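Long-range contacts in ABC transporter periplasmic peptide-binding protein (Pseudoalteromonas, PDB 4QFN), which probably binds dipeptides in the periplasm and delivers them to an ABC-type membrane transporter for uptake, here holding a glycyl-glutamate dipeptide: residues N43-T48 / V184-E189; F226-D231 / A238-V243. All coordinates share one frame; numbering follows the deposited sequence.

Contact 1: residues N43-T48 / V184-E189; sequences NPQVTT and VVLSKE. With GLU (glutamic acid), chain D; GLY (glycine), chain C.
Q45 NE2 gives its hydrogens to two oxygens, the backbone O of T121 in helix 115-126 and a water 3.0 Å from NE2, and this water passes a hydrogen on to V184 O, 2.9 Å from it. The water thus bridges two loops of a family 5 solute-binding protein, with no direct hydrogen bond between them. Residues 43-45 form an Asx turn: Q45 N points at N43 OD1 from above its carbonyl plane, over a distance of 3.0 Å. In return, N43 ND2 donates within its own amide plane to Q45 OE1, nearly straight at 171°, and the two primary amides hold each other in rotation. Having CG anti to the backbone N (chi1 -177°) brings the N43 amide alongside that of Q45. L186 CD1 rests against this pair, 3.7 Å from Q45 OE1. On the ligand side, T48 OG1 donates to OE2 of the glutamate residue of the bound Gly-Glu dipeptide at 2.7 Å, while T48 O accepts from its peptide N; K457 NZ bonds to the same threonine hydroxyl. P44 crosses V184 at about a right angle, its CG set against both methyls, 3.7 Å from V184 CG1 and equally far from V184 CG2.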
loop_
_atom_site.group_PDB
_atom_site.type_symbol
_atom_site.label_atom_id
_atom_site.label_comp_id
_atom_site.label_asym_id
_atom_site.label_seq_id
_atom_site.Cartn_x
_atom_site.Cartn_y
_atom_site.Cartn_z
ATOM N N ASN A 43 -14.234 -2.346 0.910
ATOM C CA ASN A 43 -13.547 -3.338 1.736
ATOM C C ASN A 43 -12.032 -3.357 1.511
ATOM O O ASN A 43 -11.560 -3.732 0.438
ATOM C CB ASN A 43 -14.106 -4.733 1.487
ATOM C CG ASN A 43 -13.476 -5.773 2.380
ATOM O OD1 ASN A 43 -12.707 -5.439 3.278
ATOM N ND2 ASN A 43 -13.794 -7.048 2.138
ATOM N N PRO A 44 -11.263 -2.985 2.538
ATOM C CA PRO A 44 -9.803 -2.905 2.433
ATOM C C PRO A 44 -9.164 -4.247 2.111
ATOM O O PRO A 44 -8.014 -4.262 1.696
ATOM C CB PRO A 44 -9.373 -2.450 3.832
ATOM C CG PRO A 44 -10.584 -1.741 4.377
ATOM C CD PRO A 44 -11.762 -2.479 3.825
ATOM N N GLN A 45 -9.882 -5.350 2.308
ATOM C CA GLN A 45 -9.309 -6.667 2.074
ATOM C C GLN A 45 -8.995 -6.919 0.605
ATOM O O GLN A 45 -8.155 -7.750 0.279
ATOM C CB GLN A 45 -10.269 -7.773 2.553
ATOM C CG GLN A 45 -10.443 -7.906 4.053
ATOM C CD GLN A 45 -11.453 -8.989 4.395
ATOM O OE1 GLN A 45 -12.379 -9.253 3.617
ATOM N NE2 GLN A 45 -11.272 -9.635 5.547
ATOM N N VAL A 46 -9.685 -6.222 -0.284
ATOM C CA VAL A 46 -9.617 -6.571 -1.696
ATOM C C VAL A 46 -8.688 -5.705 -2.550
ATOM O O VAL A 46 -8.663 -5.855 -3.767
ATOM C CB VAL A 46 -11.021 -6.602 -2.339
ATOM C CG1 VAL A 46 -11.958 -7.456 -1.503
ATOM C CG2 VAL A 46 -11.565 -5.209 -2.501
ATOM N N THR A 47 -7.915 -4.823 -1.923
ATOM C CA THR A 47 -7.001 -3.965 -2.680
ATOM C C THR A 47 -5.734 -3.644 -1.875
ATOM O O THR A 47 -5.728 -3.757 -0.651
ATOM C CB THR A 47 -7.702 -2.652 -3.122
ATOM O OG1 THR A 47 -6.812 -1.866 -3.921
ATOM C CG2 THR A 47 -8.128 -1.838 -1.911
ATOM N N THR A 48 -4.655 -3.273 -2.561
ATOM C CA THR A 48 -3.476 -2.756 -1.874
ATOM C C THR A 48 -3.231 -1.288 -2.250
ATOM O O THR A 48 -2.271 -0.675 -1.805
ATOM C CB THR A 48 -2.200 -3.584 -2.197
ATOM O OG1 THR A 48 -2.028 -3.660 -3.611
ATOM C CG2 THR A 48 -2.310 -4.986 -1.663
ATOM N N VAL A 184 -8.843 -5.008 8.558
ATOM C CA VAL A 184 -9.980 -4.420 9.271
ATOM C C VAL A 184 -10.943 -5.511 9.780
ATOM O O VAL A 184 -10.907 -6.657 9.309
ATOM C CB VAL A 184 -10.743 -3.426 8.372
ATOM C CG1 VAL A 184 -9.838 -2.268 7.963
ATOM C CG2 VAL A 184 -11.276 -4.135 7.148
ATOM N N VAL A 185 -11.794 -5.165 10.750
ATOM C CA VAL A 185 -12.774 -6.122 11.271
ATOM C C VAL A 185 -14.143 -5.867 10.664
ATOM O O VAL A 185 -14.669 -4.747 10.744
ATOM C CB VAL A 185 -12.889 -6.082 12.821
ATOM C CG1 VAL A 185 -14.137 -6.845 13.289
ATOM C CG2 VAL A 185 -11.641 -6.660 13.465
ATOM N N LEU A 186 -14.714 -6.905 10.058
ATOM C CA LEU A 186 -16.012 -6.793 9.387
ATOM C C LEU A 186 -17.158 -7.318 10.250
ATOM O O LEU A 186 -16.934 -7.943 11.282
ATOM C CB LEU A 186 -15.980 -7.549 8.054
ATOM C CG LEU A 186 -14.853 -7.105 7.125
ATOM C CD1 LEU A 186 -14.941 -7.815 5.785
ATOM C CD2 LEU A 186 -14.941 -5.617 6.935
ATOM N N SER A 187 -18.387 -7.072 9.812
ATOM C CA SER A 187 -19.564 -7.485 10.570
ATOM C C SER A 187 -20.147 -8.826 10.101
ATOM O O SER A 187 -20.676 -8.933 8.998
ATOM C CB SER A 187 -20.643 -6.400 10.481
ATOM O OG SER A 187 -21.905 -6.902 10.902
ATOM N N LYS A 188 -20.079 -9.848 10.945
ATOM C CA LYS A 188 -20.711 -11.111 10.589
ATOM C C LYS A 188 -22.229 -10.971 10.466
ATOM O O LYS A 188 -22.846 -11.559 9.567
ATOM C CB LYS A 188 -20.368 -12.217 11.584
ATOM C CG LYS A 188 -20.964 -13.535 11.179
ATOM C CD LYS A 188 -20.504 -14.678 12.055
ATOM C CE LYS A 188 -20.975 -16.011 11.463
ATOM N NZ LYS A 188 -20.831 -17.145 12.428
ATOM N N GLU A 189 -22.839 -10.194 11.359
ATOM C CA GLU A 189 -24.296 -10.101 11.349
ATOM C C GLU A 189 -24.791 -9.515 10.038
ATOM O O GLU A 189 -25.717 -10.043 9.418
ATOM C CB GLU A 189 -24.843 -9.291 12.528
ATOM C CG GLU A 189 -26.372 -9.376 12.577
ATOM C CD GLU A 189 -27.027 -8.554 13.684
ATOM O OE1 GLU A 189 -26.311 -7.897 14.471
ATOM O OE2 GLU A 189 -28.277 -8.573 13.754
HETATM N N GLU D . 0.478 0.554 -3.106
HETATM C CA GLU D . 0.882 1.390 -4.235
HETATM C C GLU D . 0.417 2.833 -4.102
HETATM O O GLU D . -0.586 3.138 -3.457
HETATM C CB GLU D . 0.395 0.799 -5.561
HETATM C CG GLU D . 0.932 -0.591 -5.848
HETATM C CD GLU D . -0.032 -1.703 -5.429
HETATM O OE1 GLU D . 0.173 -2.864 -5.857
HETATM O OE2 GLU D . -1.006 -1.415 -4.688
HETATM O OXT GLU D . 1.047 3.732 -4.656
HETATM N N GLY C . 0.821 0.065 0.498
HETATM C CA GLY C . 0.644 -0.381 -0.871
HETATM C C GLY C . 1.082 0.631 -1.920
HETATM O O GLY C . 1.956 1.467 -1.668
HETATM O O HOH W 1 -9.381 -7.983 7.260
#

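Contact 2: residues F226-D231 / A238-V243; sequences FYKNAD and ALEQLV
F226 and L242 form an antiparallel hydrogen-bonded pair: F226 N donates to L242 O at 2.8 Å, nearly along the C=O axis, and L242 N returns a bond to F226 O at 3.0 Å. Two residues on, K228 N reaches E240 O at 3.0 Å from well above its carbonyl plane, where the 238-243 segment is only beginning to run as a strand. The K228 chain is fully extended, CG anti to the backbone N (chi1 172°), and its CB lies 3.1 Å from L239 O. Its ammonium makes a salt bridge with E236 in the connecting loop; E240 OE2 lies 4.1 Å from K228 NZ, too far for a salt bridge. A leucine in place of K228 would probably leave the E236 carboxylate without its mate and the loop less firmly tied to the strand. Y227 and Q241 are a non-hydrogen-bonded pair with side chains side by side; Y227 is modelled in two conformers, and in one of them its ring lies beside Q241, so the detail of that contact is doubtful. F226 and L242 project from the other face; their CB atoms meet at 4.0 Å, and both side chains also touch Y213 and Q59. Two adjacent antiparallel strands, 223-228 and 241-246, joined by a loop of a dozen residues, make this a beta-hairpin.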
loop_
_atom_site.group_PDB
_atom_site.type_symbol
_atom_site.label_atom_id
_atom_site.label_comp_id
_atom_site.label_asym_id
_atom_site.label_seq_id
_atom_site.Cartn_x
_atom_site.Cartn_y
_atom_site.Cartn_z
ATOM N N PHE A 226 -19.190 10.399 4.127
ATOM C CA PHE A 226 -19.295 9.654 5.366
ATOM C C PHE A 226 -19.821 10.611 6.420
ATOM O O PHE A 226 -19.644 11.826 6.307
ATOM C CB PHE A 226 -17.917 9.193 5.842
ATOM C CG PHE A 226 -17.244 8.208 4.943
ATOM C CD1 PHE A 226 -17.976 7.433 4.066
ATOM C CD2 PHE A 226 -15.857 8.054 4.988
ATOM C CE1 PHE A 226 -17.349 6.513 3.243
ATOM C CE2 PHE A 226 -15.216 7.144 4.180
ATOM C CZ PHE A 226 -15.962 6.367 3.299
ATOM N N TYR A 227 -20.460 10.053 7.445
ATOM C CA TYR A 227 -20.961 10.819 8.586
ATOM C C TYR A 227 -20.257 10.376 9.868
ATOM O O TYR A 227 -19.734 9.273 9.942
ATOM C CB TYR A 227 -22.475 10.625 8.758
ATOM C CG TYR A 227 -23.351 11.501 7.883
ATOM C CD1 TYR A 227 -22.799 12.422 6.998
ATOM C CD2 TYR A 227 -24.743 11.419 7.958
ATOM C CE1 TYR A 227 -23.602 13.222 6.205
ATOM C CE2 TYR A 227 -25.553 12.216 7.168
ATOM C CZ TYR A 227 -24.976 13.116 6.294
ATOM O OH TYR A 227 -25.775 13.914 5.505
ATOM N N LYS A 228 -20.254 11.247 10.872
ATOM C CA LYS A 228 -19.781 10.902 12.208
ATOM C C LYS A 228 -20.463 9.654 12.787
ATOM O O LYS A 228 -21.678 9.480 12.673
ATOM C CB LYS A 228 -20.040 12.105 13.128
ATOM C CG LYS A 228 -19.782 11.878 14.600
ATOM C CD LYS A 228 -19.971 13.166 15.389
ATOM C CE LYS A 228 -20.062 12.888 16.894
ATOM N NZ LYS A 228 -19.902 14.127 17.733
ATOM N N ASN A 229 -19.682 8.788 13.422
ATOM C CA ASN A 229 -20.249 7.687 14.203
ATOM C C ASN A 229 -20.416 8.081 15.676
ATOM O O ASN A 229 -19.463 8.021 16.460
ATOM C CB ASN A 229 -19.378 6.430 14.092
ATOM C CG ASN A 229 -19.876 5.300 14.973
ATOM O OD1 ASN A 229 -21.048 5.278 15.370
ATOM N ND2 ASN A 229 -18.998 4.344 15.266
ATOM N N ALA A 230 -21.627 8.475 16.053
ATOM C CA ALA A 230 -21.879 8.985 17.405
ATOM C C ALA A 230 -21.636 7.939 18.483
ATOM O O ALA A 230 -21.557 8.266 19.664
ATOM C CB ALA A 230 -23.289 9.540 17.518
ATOM N N ASP A 231 -21.504 6.683 18.069
ATOM C CA ASP A 231 -21.297 5.590 19.013
ATOM C C ASP A 231 -19.859 5.087 19.043
ATOM O O ASP A 231 -19.562 4.100 19.706
ATOM C CB ASP A 231 -22.265 4.440 18.713
ATOM C CG ASP A 231 -23.704 4.773 19.090
ATOM O OD1 ASP A 231 -23.906 5.426 20.137
ATOM O OD2 ASP A 231 -24.629 4.392 18.344
ATOM N N ALA A 238 -15.044 14.285 16.232
ATOM C CA ALA A 238 -15.194 15.736 16.140
ATOM C C ALA A 238 -15.948 16.209 14.902
ATOM O O ALA A 238 -16.803 17.088 15.005
ATOM C CB ALA A 238 -13.832 16.419 16.226
ATOM N N LEU A 239 -15.645 15.634 13.740
ATOM C CA LEU A 239 -16.296 16.060 12.502
ATOM C C LEU A 239 -17.665 15.437 12.309
ATOM O O LEU A 239 -17.838 14.237 12.494
ATOM C CB LEU A 239 -15.422 15.737 11.294
ATOM C CG LEU A 239 -14.068 16.436 11.210
ATOM C CD1 LEU A 239 -13.288 15.904 10.024
ATOM C CD2 LEU A 239 -14.259 17.935 11.100
ATOM N N GLU A 240 -18.638 16.251 11.912
ATOM C CA GLU A 240 -19.970 15.742 11.610
ATOM C C GLU A 240 -19.984 15.077 10.247
ATOM O O GLU A 240 -20.702 14.103 10.012
ATOM C CB GLU A 240 -20.989 16.880 11.603
ATOM C CG GLU A 240 -21.116 17.614 12.923
ATOM C CD GLU A 240 -21.750 16.764 14.002
ATOM O OE1 GLU A 240 -22.633 15.936 13.668
ATOM O OE2 GLU A 240 -21.360 16.926 15.182
ATOM N N GLN A 241 -19.188 15.616 9.338
ATOM C CA GLN A 241 -19.269 15.195 7.953
ATOM C C GLN A 241 -17.897 15.104 7.311
ATOM O O GLN A 241 -17.046 15.947 7.526
ATOM C CB GLN A 241 -20.155 16.157 7.163
ATOM C CG GLN A 241 -21.181 15.459 6.300
ATOM C CD GLN A 241 -21.897 16.420 5.370
ATOM O OE1 GLN A 241 -21.943 16.216 4.152
ATOM N NE2 GLN A 241 -22.464 17.478 5.942
ATOM N N LEU A 242 -17.705 14.053 6.529
ATOM C CA LEU A 242 -16.496 13.820 5.775
ATOM C C LEU A 242 -16.890 13.604 4.323
ATOM O O LEU A 242 -17.688 12.704 4.004
ATOM C CB LEU A 242 -15.800 12.568 6.297
ATOM C CG LEU A 242 -14.421 12.720 6.916
ATOM C CD1 LEU A 242 -13.884 11.364 7.371
ATOM C CD2 LEU A 242 -13.501 13.359 5.888
ATOM N N VAL A 243 -16.345 14.433 3.443
ATOM C CA VAL A 243 -16.575 14.271 2.016
ATOM C C VAL A 243 -15.260 14.121 1.269
ATOM O O VAL A 243 -14.329 14.914 1.449
ATOM C CB VAL A 243 -17.320 15.472 1.412
ATOM C CG1 VAL A 243 -17.584 15.222 -0.081
ATOM C CG2 VAL A 243 -18.608 15.754 2.178
#

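In the fold
From the N terminus, strand 30-35 leads into the loop that carries 43-48, just ahead of helix 50-60. Contact 1 closes a long excursion of 135 residues, which takes in the whole five-stranded antiparallel sheet, and brings the chain back beside that loop at the start of helix 188-195. Contact 2 follows in series and closes a far shorter loop between strands 223-228 and 241-246. The two neither nest nor cross; their centres lie about 20 Å apart. Helix 50-60 links them, since P44 packs on I53 and I56 while F226 reaches Q59 and L60. Strand 241-246 also pairs in parallel with strand 30-35, joining the hairpin to the chain's beginning.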